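Local coordinates for protein fructuronate-tagaturonate epimerase UxaE from Cohnella laeviribosi in complex with 1 glycerol (Cohnella laeviribosi, PDB 6IL9) that probably interconverts fructuronate and tagaturonate as a zinc-dependent epimerase built on a TIM barrel, at residues S212-K217 with V243-I248. Residues are numbered along the deposited sequence; the frame is centred on the assembly and turned at random.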
loop_
_atom_site.group_PDB
_atom_site.type_symbol
_atom_site.label_atom_id
_atom_site.label_comp_id
_atom_site.label_asym_id
_atom_site.label_seq_id
_atom_site.Cartn_x
_atom_site.Cartn_y
_atom_site.Cartn_z
ATOM N N SER A 212 -11.593 31.490 -20.155
ATOM C CA SER A 212 -10.757 31.760 -21.319
ATOM C C SER A 212 -9.561 30.813 -21.373
ATOM O O SER A 212 -9.210 30.310 -22.449
ATOM C CB SER A 212 -10.298 33.217 -21.302
ATOM O OG SER A 212 -9.081 33.384 -22.003
ATOM N N HIS A 213 -8.928 30.555 -20.225
ATOM C CA HIS A 213 -7.775 29.656 -20.198
ATOM C C HIS A 213 -8.150 28.274 -20.717
ATOM O O HIS A 213 -7.446 27.702 -21.559
ATOM C CB HIS A 213 -7.208 29.561 -18.780
ATOM C CG HIS A 213 -6.273 28.403 -18.574
ATOM N ND1 HIS A 213 -4.951 28.434 -18.968
ATOM C CD2 HIS A 213 -6.468 27.184 -18.011
ATOM C CE1 HIS A 213 -4.373 27.285 -18.658
ATOM N NE2 HIS A 213 -5.272 26.508 -18.080
ATOM N N TYR A 214 -9.257 27.719 -20.226
ATOM C CA TYR A 214 -9.627 26.368 -20.632
ATOM C C TYR A 214 -10.116 26.340 -22.071
ATOM O O TYR A 214 -9.772 25.429 -22.830
ATOM C CB TYR A 214 -10.679 25.797 -19.684
ATOM C CG TYR A 214 -10.046 25.223 -18.443
ATOM C CD1 TYR A 214 -9.457 23.969 -18.467
ATOM C CD2 TYR A 214 -10.000 25.946 -17.260
ATOM C CE1 TYR A 214 -8.861 23.439 -17.350
ATOM C CE2 TYR A 214 -9.395 25.419 -16.126
ATOM C CZ TYR A 214 -8.830 24.162 -16.182
ATOM O OH TYR A 214 -8.226 23.602 -15.071
ATOM N N GLU A 215 -10.902 27.340 -22.477
ATOM C CA GLU A 215 -11.438 27.312 -23.832
ATOM C C GLU A 215 -10.337 27.508 -24.867
ATOM O O GLU A 215 -10.311 26.811 -25.890
ATOM C CB GLU A 215 -12.548 28.353 -23.970
ATOM C CG GLU A 215 -13.801 27.929 -23.232
ATOM C CD GLU A 215 -14.753 29.068 -22.981
ATOM O OE1 GLU A 215 -15.579 28.959 -22.049
ATOM O OE2 GLU A 215 -14.673 30.067 -23.719
ATOM N N ALA A 216 -9.391 28.416 -24.603
ATOM C CA ALA A 216 -8.303 28.646 -25.551
ATOM C C ALA A 216 -7.408 27.422 -25.705
ATOM O O ALA A 216 -6.766 27.246 -26.748
ATOM C CB ALA A 216 -7.466 29.846 -25.118
ATOM N N LYS A 217 -7.351 26.570 -24.688
ATOM C CA LYS A 217 -6.465 25.415 -24.719
ATOM C C LYS A 217 -7.146 24.145 -25.223
ATOM O O LYS A 217 -6.485 23.323 -25.868
ATOM C CB LYS A 217 -5.883 25.177 -23.318
ATOM C CG LYS A 217 -4.910 24.023 -23.216
ATOM C CD LYS A 217 -4.301 23.943 -21.827
ATOM C CE LYS A 217 -3.269 22.826 -21.722
ATOM N NZ LYS A 217 -2.662 22.796 -20.357
ATOM N N VAL A 243 -15.843 19.406 -12.609
ATOM C CA VAL A 243 -15.583 18.238 -11.776
ATOM C C VAL A 243 -14.192 18.315 -11.153
ATOM O O VAL A 243 -14.000 17.942 -9.989
ATOM C CB VAL A 243 -15.764 16.944 -12.596
ATOM C CG1 VAL A 243 -15.355 15.731 -11.769
ATOM C CG2 VAL A 243 -17.217 16.805 -13.056
ATOM N N TYR A 244 -13.203 18.797 -11.911
ATOM C CA TYR A 244 -11.805 18.590 -11.568
ATOM C C TYR A 244 -11.015 19.848 -11.218
ATOM O O TYR A 244 -9.925 19.710 -10.653
ATOM C CB TYR A 244 -11.081 17.864 -12.720
ATOM C CG TYR A 244 -11.575 16.449 -12.925
ATOM C CD1 TYR A 244 -11.191 15.426 -12.065
ATOM C CD2 TYR A 244 -12.452 16.143 -13.957
ATOM C CE1 TYR A 244 -11.658 14.136 -12.233
ATOM C CE2 TYR A 244 -12.926 14.849 -14.133
ATOM C CZ TYR A 244 -12.521 13.853 -13.268
ATOM O OH TYR A 244 -12.985 12.570 -13.429
ATOM N N ARG A 245 -11.507 21.057 -11.524
ATOM C CA ARG A 245 -10.659 22.244 -11.381
ATOM C C ARG A 245 -10.181 22.425 -9.946
ATOM O O ARG A 245 -8.998 22.695 -9.707
ATOM C CB ARG A 245 -11.385 23.510 -11.845
ATOM C CG ARG A 245 -10.560 24.767 -11.614
ATOM C CD ARG A 245 -11.229 26.032 -12.121
ATOM N NE ARG A 245 -10.767 27.209 -11.378
ATOM C CZ ARG A 245 -9.609 27.834 -11.583
ATOM N NH1 ARG A 245 -8.758 27.415 -12.516
ATOM N NH2 ARG A 245 -9.294 28.888 -10.842
ATOM N N GLU A 246 -11.091 22.298 -8.974
ATOM C CA GLU A 246 -10.689 22.496 -7.586
ATOM C C GLU A 246 -9.669 21.445 -7.159
ATOM O O GLU A 246 -8.739 21.742 -6.401
ATOM C CB GLU A 246 -11.917 22.474 -6.675
ATOM C CG GLU A 246 -11.600 22.723 -5.214
ATOM C CD GLU A 246 -12.842 22.706 -4.335
ATOM O OE1 GLU A 246 -13.957 22.908 -4.872
ATOM O OE2 GLU A 246 -12.700 22.497 -3.108
ATOM N N ALA A 247 -9.822 20.213 -7.649
ATOM C CA ALA A 247 -8.847 19.175 -7.337
ATOM C C ALA A 247 -7.494 19.480 -7.969
ATOM O O ALA A 247 -6.452 19.253 -7.349
ATOM C CB ALA A 247 -9.364 17.810 -7.794
ATOM N N ILE A 248 -7.498 19.979 -9.206
ATOM C CA ILE A 248 -6.253 20.357 -9.876
ATOM C C ILE A 248 -5.541 21.447 -9.089
ATOM O O ILE A 248 -4.325 21.392 -8.872
ATOM C CB ILE A 248 -6.546 20.812 -11.314
ATOM C CG1 ILE A 248 -7.047 19.631 -12.151
ATOM C CG2 ILE A 248 -5.302 21.469 -11.958
ATOM C CD1 ILE A 248 -7.667 20.065 -13.475
HETATM O O HOH W 1 -7.618 24.929 -12.899
#
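Tyr214 reaches across to Arg245 and Ile248 between two helices whose backbones stay well apart: CA of Tyr214 and CA of Arg245, the nearest pair, are 10.2 Å from each other. The helix of 243-248 is kinked, the amides of Glu246 and Ala247 lacking bonds to the preceding turn, and it picks up again where Ile248 N bonds Tyr244 O.

One tyrosine does most of the bridging. Its CG lies on the side of the backbone N (chi1 -83°), opposite the carbonyl carbon, and the phenol points at the other helix. Facing it, the CD1 methyl of Ile248 packs against Tyr214 OH at 3.9 Å. Arg245 runs out straight as far as NE and lays NH1 at the ring edge, 4.2 Å from CE2 of Tyr214, with the guanidinium plane turned 87° from the ring. No direct hydrogen bond joins the segments; a water lying in the ring plane does it instead, 2.6 Å from Tyr214 OH, and accepts a weak bond from Arg245 NH1. CD2 of His213 sits 3.8 Å above one face of the phenol, nearer the edge of the ring than its centre.

Glu290 of helix 281-293 touches both Tyr214 and Ile248, hydrogen-bonds His213 and forms a salt bridge with Lys217. The contact thus ties helix 208-218, which leads into the hairpin 221-225/228-232, to the long helix 234-259 that follows it, within the long connection between barrel strands 178-182 and 267-271.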